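Local structure of D-alanyl transferase DltD (Enterococcus faecalis, 6O93) at residues Ala232-Asn237 against Leu350-Trp355; Gly274-Ala279 against Arg317-Gln322; Leu323-Phe328 against Asp380-Thr385. The protein probably takes part in transferring D-alanine to lipoteichoic acid during cell wall biogenesis in this Gram-positive bacterium. All blocks are in the same frame, centred on the assembly; numbering follows the deposited sequence.

How the contacts relate
All three contacts are buried, with A234 and E325 partly exposed at their borders. Contact 2 lies nearest the chain centre (about 13 Å, centre to centre) and joins two helices. Contact 3, about 18 Å out, is its direct neighbour: both draw on helix 309-324, and Q277 and Q326 connect them by a probable hydrogen bond. Contact 1, about 22 Å out, stands apart, its centre about 30 Å from that of contact 2, and joins the end of helix 220-233 to the start of helix 352-367. Chemistry changes with place: contact 1 is purely apolar, contact 2 mixes an amide pair with a ring and a leucine, and contact 3 sets a phenylalanine beside a polar-held glutamine.

Contact 1. Residues Ala232-Asn237 against Leu350-Trp355; sequences AKAINN and LGWRGW
A234 and I235 touch W352 obliquely at CZ2, CH2 and CZ3 of its six-membered ring, and the contact between the two segments is wholly apolar. The methyl group of A234 brings CB to 3.8 Å from W352 CZ2. I235 uses its CG2 branch, 3.7 Å from W352 CH2 and 4.0 Å from CZ3, and the two side chains overlap while pointing opposite ways. With chi1 at 63°, I235 holds CG2 beside its own backbone N and swings CG1 between N and the carbonyl carbon, which leaves the shorter branch to touch the ring. In W352 a chi1 of -58°, with CG beside the backbone N, directs the indole from the first turn of its helix toward A234 and I235, just past the end of helix 220-233. G351 is the N-cap of the W352 helix, and its O accepts from W355 N at 2.7 Å.

Polar ties lie around the apolar patch. N244 braces the loop 234-237, through the A234 backbone, N236 OD1 and N237 N. R353 forms salt bridges with D224 and E340 and a hydrogen bond to R341 O, so the residue after W352 is also tied to helix 220-233. The W352 side chain is close to, but not in contact with, S47, D346 and H349, whose geometry is consistent with the Ser-His-Asp triad of SGNH hydrolases. In the fold, the indole wedges the start of helix 352-367 against the last turns of helix 220-233, packing on A227, I230 and A231, while S53 and S243 of nearby loops also touch it.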
loop_
_atom_site.group_PDB
_atom_site.type_symbol
_atom_site.label_atom_id
_atom_site.label_comp_id
_atom_site.label_asym_id
_atom_site.label_seq_id
_atom_site.Cartn_x
_atom_site.Cartn_y
_atom_site.Cartn_z
ATOM N N ALA A 232 16.788 -20.802 1.196
ATOM C CA ALA A 232 17.142 -21.881 2.113
ATOM C C ALA A 232 18.318 -21.501 3.004
ATOM O O ALA A 232 18.401 -21.961 4.149
ATOM C CB ALA A 232 17.462 -23.153 1.328
ATOM N N LYS A 233 19.235 -20.670 2.502
ATOM C CA LYS A 233 20.352 -20.214 3.324
ATOM C C LYS A 233 19.877 -19.319 4.462
ATOM O O LYS A 233 20.421 -19.377 5.572
ATOM C CB LYS A 233 21.366 -19.459 2.463
ATOM C CG LYS A 233 22.203 -20.321 1.537
ATOM C CD LYS A 233 23.072 -19.447 0.638
ATOM C CE LYS A 233 24.113 -20.256 -0.119
ATOM N NZ LYS A 233 24.953 -19.388 -0.993
ATOM N N ALA A 234 18.866 -18.489 4.211
ATOM C CA ALA A 234 18.515 -17.390 5.099
ATOM C C ALA A 234 17.370 -17.717 6.053
ATOM O O ALA A 234 16.817 -16.799 6.669
ATOM C CB ALA A 234 18.154 -16.153 4.273
ATOM N N ILE A 235 17.003 -18.990 6.198
ATOM C CA ILE A 235 15.903 -19.367 7.079
ATOM C C ILE A 235 16.267 -20.636 7.840
ATOM O O ILE A 235 15.390 -21.427 8.203
ATOM C CB ILE A 235 14.597 -19.561 6.285
ATOM C CG1 ILE A 235 14.736 -20.718 5.289
ATOM C CG2 ILE A 235 14.223 -18.278 5.557
ATOM C CD1 ILE A 235 13.514 -20.927 4.412
ATOM N N ASN A 236 17.560 -20.829 8.103
ATOM C CA ASN A 236 18.049 -22.094 8.634
ATOM C C ASN A 236 18.101 -22.149 10.158
ATOM O O ASN A 236 18.377 -23.221 10.706
ATOM C CB ASN A 236 19.444 -22.395 8.072
ATOM C CG ASN A 236 20.455 -21.309 8.394
ATOM O OD1 ASN A 236 20.230 -20.471 9.266
ATOM N ND2 ASN A 236 21.580 -21.323 7.690
ATOM N N ASN A 237 17.847 -21.043 10.859
ATOM C CA ASN A 237 17.906 -21.042 12.316
ATOM C C ASN A 237 16.558 -21.336 12.965
ATOM O O ASN A 237 16.428 -21.193 14.184
ATOM C CB ASN A 237 18.457 -19.706 12.835
ATOM C CG ASN A 237 17.472 -18.557 12.693
ATOM O OD1 ASN A 237 16.328 -18.735 12.273
ATOM N ND2 ASN A 237 17.918 -17.360 13.059
ATOM N N LEU A 350 5.747 -10.714 2.069
ATOM C CA LEU A 350 6.196 -11.385 0.858
ATOM C C LEU A 350 7.713 -11.496 0.844
ATOM O O LEU A 350 8.426 -10.611 1.328
ATOM C CB LEU A 350 5.723 -10.625 -0.385
ATOM C CG LEU A 350 4.241 -10.741 -0.742
ATOM C CD1 LEU A 350 3.863 -9.684 -1.770
ATOM C CD2 LEU A 350 3.926 -12.131 -1.268
ATOM N N GLY A 351 8.205 -12.592 0.269
ATOM C CA GLY A 351 9.618 -12.892 0.231
ATOM C C GLY A 351 10.060 -13.352 -1.147
ATOM O O GLY A 351 9.451 -13.029 -2.168
ATOM N N TRP A 352 11.139 -14.135 -1.149
ATOM C CA TRP A 352 11.861 -14.503 -2.363
ATOM C C TRP A 352 10.936 -14.962 -3.485
ATOM O O TRP A 352 10.807 -14.276 -4.503
ATOM C CB TRP A 352 12.885 -15.595 -2.044
ATOM C CG TRP A 352 13.867 -15.190 -0.986
ATOM C CD1 TRP A 352 15.070 -14.578 -1.177
ATOM C CD2 TRP A 352 13.725 -15.364 0.428
ATOM N NE1 TRP A 352 15.688 -14.359 0.031
ATOM C CE2 TRP A 352 14.881 -14.833 1.032
ATOM C CE3 TRP A 352 12.731 -15.916 1.243
ATOM C CZ2 TRP A 352 15.073 -14.840 2.413
ATOM C CZ3 TRP A 352 12.924 -15.920 2.611
ATOM C CH2 TRP A 352 14.084 -15.386 3.182
ATOM N N ARG A 353 10.293 -16.118 -3.324
ATOM C CA ARG A 353 9.437 -16.638 -4.382
ATOM C C ARG A 353 8.104 -15.909 -4.474
ATOM O O ARG A 353 7.479 -15.921 -5.540
ATOM C CB ARG A 353 9.193 -18.133 -4.175
ATOM C CG ARG A 353 10.440 -18.990 -4.338
ATOM C CD ARG A 353 10.094 -20.463 -4.251
ATOM N NE ARG A 353 9.220 -20.870 -5.346
ATOM C CZ ARG A 353 8.415 -21.928 -5.315
ATOM N NH1 ARG A 353 8.360 -22.698 -4.235
ATOM N NH2 ARG A 353 7.660 -22.211 -6.368
ATOM N N GLY A 354 7.655 -15.278 -3.388
ATOM C CA GLY A 354 6.427 -14.502 -3.454
ATOM C C GLY A 354 6.568 -13.275 -4.335
ATOM O O GLY A 354 5.723 -13.009 -5.195
ATOM N N TRP A 355 7.642 -12.510 -4.135
ATOM C CA TRP A 355 7.865 -11.331 -4.965
ATOM C C TRP A 355 8.120 -11.718 -6.418
ATOM O O TRP A 355 7.674 -11.021 -7.336
ATOM C CB TRP A 355 9.030 -10.511 -4.415
ATOM C CG TRP A 355 8.632 -9.611 -3.291
ATOM C CD1 TRP A 355 9.091 -9.647 -2.008
ATOM C CD2 TRP A 355 7.682 -8.539 -3.348
ATOM N NE1 TRP A 355 8.491 -8.661 -1.261
ATOM C CE2 TRP A 355 7.621 -7.967 -2.062
ATOM C CE3 TRP A 355 6.878 -8.007 -4.362
ATOM C CZ2 TRP A 355 6.791 -6.891 -1.763
ATOM C CZ3 TRP A 355 6.056 -6.936 -4.063
ATOM C CH2 TRP A 355 6.018 -6.390 -2.774
#

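Contact 2. Residues Gly274-Ala279 against Arg317-Gln322; sequences GDFQAA and RKLKYQ
Two neighbouring helices that each lead into a strand of the central parallel sheet meet here through F276, Q277, L319 and Q322. Their short segments run in broadly the same direction, with axes 11.7 Å apart at closest approach and a crossing angle of -33°. One polar bond spans the gap: Q322 NE2 donates to Q277 OE1 at 3.1 Å, nearly straight at 167°. The acceptor lies close to the amide plane of Q322, whereas the donor sits 26° off the carbonyl plane of Q277. Q322 reaches across as an extended chain, while Q277 folds back at chi2 to bring its carbonyl to meet it.

Helix 309-324 is the longer of two helices, with 299-305, in the beta-alpha-beta crossover from strand 289-294 to the adjacent parallel strand 331-333, and helix 272-285 enters the first of these strands. Both amides have further partners: Q322 OE1 accepts from W387 NE1, Q322 NE2 also reaches Y273 O, and Q277 NE2 donates to Q326 OE1. Such bonding would fix the rotation of each buried group.

Next to the amides, F276 supplies the apolar part. Its CD2 lies 3.9 Å from Q322 NE2 and 4.3 Å from L319 CD2, both approaching obliquely, with the ring steeply inclined to the Q322 amide. F276 also rests on F292 of strand 289-294, and L319 on Y273 and F108.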
loop_
_atom_site.group_PDB
_atom_site.type_symbol
_atom_site.label_atom_id
_atom_site.label_comp_id
_atom_site.label_asym_id
_atom_site.label_seq_id
_atom_site.Cartn_x
_atom_site.Cartn_y
_atom_site.Cartn_z
ATOM N N GLY A 274 -14.379 -0.092 4.250
ATOM C CA GLY A 274 -14.802 1.230 3.819
ATOM C C GLY A 274 -13.636 2.107 3.402
ATOM O O GLY A 274 -13.710 2.814 2.393
ATOM N N ASP A 275 -12.546 2.081 4.174
ATOM C CA ASP A 275 -11.368 2.860 3.808
ATOM C C ASP A 275 -10.783 2.367 2.492
ATOM O O ASP A 275 -10.293 3.162 1.680
ATOM C CB ASP A 275 -10.321 2.786 4.919
ATOM C CG ASP A 275 -10.803 3.396 6.215
ATOM O OD1 ASP A 275 -11.895 4.001 6.224
ATOM O OD2 ASP A 275 -10.087 3.265 7.231
ATOM N N PHE A 276 -10.825 1.051 2.269
ATOM C CA PHE A 276 -10.394 0.494 0.992
ATOM C C PHE A 276 -11.264 1.008 -0.145
ATOM O O PHE A 276 -10.764 1.311 -1.234
ATOM C CB PHE A 276 -10.433 -1.031 1.066
ATOM C CG PHE A 276 -9.995 -1.714 -0.194
ATOM C CD1 PHE A 276 -8.789 -1.392 -0.792
ATOM C CD2 PHE A 276 -10.779 -2.699 -0.766
ATOM C CE1 PHE A 276 -8.382 -2.028 -1.947
ATOM C CE2 PHE A 276 -10.372 -3.343 -1.919
ATOM C CZ PHE A 276 -9.174 -3.005 -2.509
ATOM N N GLN A 277 -12.574 1.118 0.092
ATOM C CA GLN A 277 -13.464 1.690 -0.911
ATOM C C GLN A 277 -13.050 3.113 -1.261
ATOM O O GLN A 277 -13.147 3.529 -2.422
ATOM C CB GLN A 277 -14.906 1.659 -0.404
ATOM C CG GLN A 277 -15.929 2.220 -1.383
ATOM C CD GLN A 277 -16.004 1.415 -2.667
ATOM O OE1 GLN A 277 -15.357 0.377 -2.800
ATOM N NE2 GLN A 277 -16.800 1.889 -3.617
ATOM N N ALA A 278 -12.587 3.878 -0.269
ATOM C CA ALA A 278 -12.146 5.241 -0.541
ATOM C C ALA A 278 -10.993 5.253 -1.536
ATOM O O ALA A 278 -10.960 6.084 -2.451
ATOM C CB ALA A 278 -11.742 5.933 0.760
ATOM N N ALA A 279 -10.039 4.332 -1.378
ATOM C CA ALA A 279 -8.928 4.253 -2.319
ATOM C C ALA A 279 -9.406 3.817 -3.697
ATOM O O ALA A 279 -8.903 4.304 -4.717
ATOM C CB ALA A 279 -7.863 3.294 -1.789
ATOM N N ARG A 317 -12.276 -13.661 -0.469
ATOM C CA ARG A 317 -13.533 -13.668 -1.207
ATOM C C ARG A 317 -14.252 -12.332 -1.076
ATOM O O ARG A 317 -14.849 -11.842 -2.042
ATOM C CB ARG A 317 -14.429 -14.806 -0.717
ATOM C CG ARG A 317 -15.711 -14.967 -1.526
ATOM C CD ARG A 317 -16.703 -15.886 -0.835
ATOM N NE ARG A 317 -16.253 -17.273 -0.817
ATOM C CZ ARG A 317 -16.915 -18.266 -0.229
ATOM N NH1 ARG A 317 -16.428 -19.499 -0.267
ATOM N NH2 ARG A 317 -18.062 -18.031 0.399
ATOM N N LYS A 318 -14.209 -11.727 0.113
ATOM C CA LYS A 318 -14.879 -10.447 0.315
ATOM C C LYS A 318 -14.191 -9.344 -0.474
ATOM O O LYS A 318 -14.856 -8.522 -1.115
ATOM C CB LYS A 318 -14.905 -10.100 1.803
ATOM C CG LYS A 318 -15.735 -8.875 2.139
ATOM C CD LYS A 318 -15.975 -8.767 3.635
ATOM C CE LYS A 318 -16.773 -7.525 3.986
ATOM N NZ LYS A 318 -17.057 -7.451 5.445
ATOM N N LEU A 319 -12.860 -9.310 -0.432
ATOM C CA LEU A 319 -12.117 -8.294 -1.167
ATOM C C LEU A 319 -12.317 -8.448 -2.668
ATOM O O LEU A 319 -12.560 -7.464 -3.378
ATOM C CB LEU A 319 -10.635 -8.378 -0.810
ATOM C CG LEU A 319 -10.300 -8.060 0.647
ATOM C CD1 LEU A 319 -8.856 -8.415 0.945
ATOM C CD2 LEU A 319 -10.560 -6.592 0.950
ATOM N N LYS A 320 -12.215 -9.678 -3.175
ATOM C CA LYS A 320 -12.347 -9.881 -4.613
ATOM C C LYS A 320 -13.761 -9.579 -5.091
ATOM O O LYS A 320 -13.948 -9.182 -6.245
ATOM C CB LYS A 320 -11.940 -11.307 -4.988
ATOM C CG LYS A 320 -10.447 -11.568 -4.830
ATOM C CD LYS A 320 -9.999 -12.835 -5.542
ATOM C CE LYS A 320 -10.608 -14.075 -4.924
ATOM N NZ LYS A 320 -10.077 -15.315 -5.555
ATOM N N TYR A 321 -14.764 -9.745 -4.226
ATOM C CA TYR A 321 -16.112 -9.328 -4.596
ATOM C C TYR A 321 -16.189 -7.812 -4.725
ATOM O O TYR A 321 -16.698 -7.287 -5.722
ATOM C CB TYR A 321 -17.133 -9.825 -3.572
ATOM C CG TYR A 321 -18.556 -9.478 -3.950
ATOM C CD1 TYR A 321 -19.272 -10.277 -4.827
ATOM C CD2 TYR A 321 -19.175 -8.346 -3.442
ATOM C CE1 TYR A 321 -20.569 -9.965 -5.186
ATOM C CE2 TYR A 321 -20.474 -8.023 -3.794
ATOM C CZ TYR A 321 -21.166 -8.836 -4.666
ATOM O OH TYR A 321 -22.460 -8.527 -5.022
ATOM N N GLN A 322 -15.680 -7.094 -3.724
ATOM C CA GLN A 322 -15.695 -5.636 -3.767
ATOM C C GLN A 322 -14.952 -5.117 -4.994
ATOM O O GLN A 322 -15.361 -4.123 -5.604
ATOM C CB GLN A 322 -15.082 -5.081 -2.481
ATOM C CG GLN A 322 -15.150 -3.572 -2.332
ATOM C CD GLN A 322 -14.748 -3.116 -0.937
ATOM O OE1 GLN A 322 -14.564 -3.933 -0.032
ATOM N NE2 GLN A 322 -14.610 -1.806 -0.758
#

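Contact 3. Residues Leu323-Phe328 against Asp380-Thr385; sequences LQEQGF and DRFYQT
Q326 OE1 is gripped from outside the two segments by D379 N and by the Q277 amide, while the amide carbon beside it packs on F382. Q326 NE2 in turn donates to Q322 O, so both ends of this buried amide are engaged and its rotation is probably fixed. The held amide approaches F382 obliquely at CD2 and CE2: Q326 CD and NE2 each come to 3.6 Å from F382 CD2. The amide and ring planes are 28° apart. E325 approaches differently. Its CG lies at the ring edge, in the plane, 3.9 Å from F382 CZ, and the side chain crosses the phenylalanine at about a right angle. CG anti to the backbone N (chi1 174°) carries the E325 chain to that edge. Beside F382 in sequence, R381 is salt-bridged to D379.

The backbone that presents E325 and Q326 is a type I turn from Q324 to G327, closing helix 309-324 with a Schellman motif. L323 O accepts from Q326 N and, at 3.1 Å, from F328 N, which reach it from opposite faces of its plane. G327, at positive phi, is the C-prime residue, and its N donates to Q324 O at 3.2 Å.

F382 itself projects from the 3-10 turn 380-383, and W387 of helix 385-388 meets its ring edge-to-face. Segment 323-328 leads from helix 309-324 to the outermost strand 331-333; segment 380-385, from later in the chain, covers the helix end, F382 also touching Y321, Q322 and, on helix 272-285, Q277.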
loop_
_atom_site.group_PDB
_atom_site.type_symbol
_atom_site.label_atom_id
_atom_site.label_comp_id
_atom_site.label_asym_id
_atom_site.label_seq_id
_atom_site.Cartn_x
_atom_site.Cartn_y
_atom_site.Cartn_z
ATOM N N LEU A 323 -13.861 -5.783 -5.371
ATOM C CA LEU A 323 -13.117 -5.386 -6.562
ATOM C C LEU A 323 -13.883 -5.743 -7.831
ATOM O O LEU A 323 -14.270 -4.862 -8.607
ATOM C CB LEU A 323 -11.740 -6.050 -6.559
ATOM C CG LEU A 323 -10.768 -5.550 -5.488
ATOM C CD1 LEU A 323 -9.548 -6.455 -5.406
ATOM C CD2 LEU A 323 -10.351 -4.116 -5.776
ATOM N N GLN A 324 -14.117 -7.040 -8.051
ATOM C CA GLN A 324 -14.730 -7.492 -9.297
ATOM C C GLN A 324 -16.097 -6.854 -9.512
ATOM O O GLN A 324 -16.454 -6.500 -10.640
ATOM C CB GLN A 324 -14.852 -9.015 -9.293
ATOM C CG GLN A 324 -13.527 -9.748 -9.400
ATOM C CD GLN A 324 -13.033 -9.849 -10.829
ATOM O OE1 GLN A 324 -13.712 -9.424 -11.765
ATOM N NE2 GLN A 324 -11.846 -10.419 -11.007
ATOM N N GLU A 325 -16.877 -6.705 -8.441
ATOM C CA GLU A 325 -18.213 -6.138 -8.562
ATOM C C GLU A 325 -18.194 -4.733 -9.151
ATOM O O GLU A 325 -19.196 -4.306 -9.736
ATOM C CB GLU A 325 -18.889 -6.131 -7.188
ATOM C CG GLU A 325 -20.242 -5.444 -7.131
ATOM C CD GLU A 325 -21.299 -6.141 -7.959
ATOM O OE1 GLU A 325 -21.010 -7.215 -8.533
ATOM O OE2 GLU A 325 -22.428 -5.610 -8.027
ATOM N N GLN A 326 -17.081 -4.013 -9.025
ATOM C CA GLN A 326 -17.002 -2.621 -9.449
ATOM C C GLN A 326 -16.108 -2.418 -10.666
ATOM O O GLN A 326 -15.846 -1.270 -11.042
ATOM C CB GLN A 326 -16.516 -1.753 -8.287
ATOM C CG GLN A 326 -17.445 -1.778 -7.086
ATOM C CD GLN A 326 -16.999 -0.848 -5.974
ATOM O OE1 GLN A 326 -17.428 0.307 -5.905
ATOM N NE2 GLN A 326 -16.138 -1.347 -5.096
ATOM N N GLY A 327 -15.637 -3.494 -11.292
ATOM C CA GLY A 327 -14.865 -3.394 -12.513
ATOM C C GLY A 327 -13.369 -3.546 -12.350
ATOM O O GLY A 327 -12.640 -3.396 -13.340
ATOM N N PHE A 328 -12.886 -3.827 -11.144
ATOM C CA PHE A 328 -11.466 -4.090 -10.915
ATOM C C PHE A 328 -11.240 -5.581 -11.126
ATOM O O PHE A 328 -11.548 -6.397 -10.253
ATOM C CB PHE A 328 -11.050 -3.650 -9.516
ATOM C CG PHE A 328 -11.205 -2.175 -9.271
ATOM C CD1 PHE A 328 -10.217 -1.286 -9.664
ATOM C CD2 PHE A 328 -12.334 -1.678 -8.640
ATOM C CE1 PHE A 328 -10.355 0.070 -9.436
ATOM C CE2 PHE A 328 -12.478 -0.322 -8.408
ATOM C CZ PHE A 328 -11.487 0.552 -8.805
ATOM N N ASP A 380 -21.282 3.300 -4.222
ATOM C CA ASP A 380 -21.009 3.972 -2.956
ATOM C C ASP A 380 -21.462 3.158 -1.754
ATOM O O ASP A 380 -20.999 3.415 -0.637
ATOM C CB ASP A 380 -21.693 5.340 -2.921
ATOM C CG ASP A 380 -21.118 6.307 -3.932
ATOM O OD1 ASP A 380 -19.917 6.187 -4.261
ATOM O OD2 ASP A 380 -21.871 7.190 -4.397
ATOM N N ARG A 381 -22.355 2.186 -1.950
ATOM C CA ARG A 381 -22.862 1.406 -0.828
ATOM C C ARG A 381 -21.774 0.569 -0.168
ATOM O O ARG A 381 -21.974 0.091 0.954
ATOM C CB ARG A 381 -24.018 0.527 -1.303
ATOM C CG ARG A 381 -25.193 1.343 -1.838
ATOM C CD ARG A 381 -26.304 0.478 -2.403
ATOM N NE ARG A 381 -25.845 -0.365 -3.504
ATOM C CZ ARG A 381 -26.650 -1.066 -4.295
ATOM N NH1 ARG A 381 -27.964 -1.025 -4.118
ATOM N NH2 ARG A 381 -26.141 -1.808 -5.270
ATOM N N PHE A 382 -20.625 0.391 -0.824
ATOM C CA PHE A 382 -19.496 -0.276 -0.188
ATOM C C PHE A 382 -18.855 0.569 0.909
ATOM O O PHE A 382 -17.986 0.062 1.627
ATOM C CB PHE A 382 -18.443 -0.650 -1.235
ATOM C CG PHE A 382 -18.799 -1.867 -2.051
ATOM C CD1 PHE A 382 -18.688 -3.137 -1.508
ATOM C CD2 PHE A 382 -19.236 -1.742 -3.362
ATOM C CE1 PHE A 382 -19.011 -4.259 -2.253
ATOM C CE2 PHE A 382 -19.562 -2.862 -4.113
ATOM C CZ PHE A 382 -19.447 -4.120 -3.558
ATOM N N TYR A 383 -19.253 1.837 1.052
ATOM C CA TYR A 383 -18.821 2.652 2.182
ATOM C C TYR A 383 -19.580 2.331 3.462
ATOM O O TYR A 383 -19.115 2.692 4.550
ATOM C CB TYR A 383 -19.017 4.140 1.873
ATOM C CG TYR A 383 -17.991 4.767 0.953
ATOM C CD1 TYR A 383 -16.630 4.599 1.169
ATOM C CD2 TYR A 383 -18.392 5.548 -0.125
ATOM C CE1 TYR A 383 -15.696 5.186 0.331
ATOM C CE2 TYR A 383 -17.469 6.135 -0.966
ATOM C CZ TYR A 383 -16.123 5.951 -0.734
ATOM O OH TYR A 383 -15.203 6.534 -1.571
ATOM N N GLN A 384 -20.729 1.669 3.360
ATOM C CA GLN A 384 -21.657 1.567 4.474
ATOM C C GLN A 384 -21.191 0.542 5.504
ATOM O O GLN A 384 -20.439 -0.392 5.209
ATOM C CB GLN A 384 -23.051 1.195 3.967
ATOM C CG GLN A 384 -23.674 2.245 3.065
ATOM C CD GLN A 384 -25.018 1.815 2.515
ATOM O OE1 GLN A 384 -25.464 0.688 2.740
ATOM N NE2 GLN A 384 -25.670 2.711 1.786
ATOM N N THR A 385 -21.666 0.734 6.737
ATOM C CA THR A 385 -21.328 -0.176 7.826
ATOM C C THR A 385 -21.805 -1.597 7.551
ATOM O O THR A 385 -21.162 -2.558 7.991
ATOM C CB THR A 385 -21.934 0.334 9.135
ATOM O OG1 THR A 385 -21.302 1.565 9.507
ATOM C CG2 THR A 385 -21.751 -0.690 10.252
#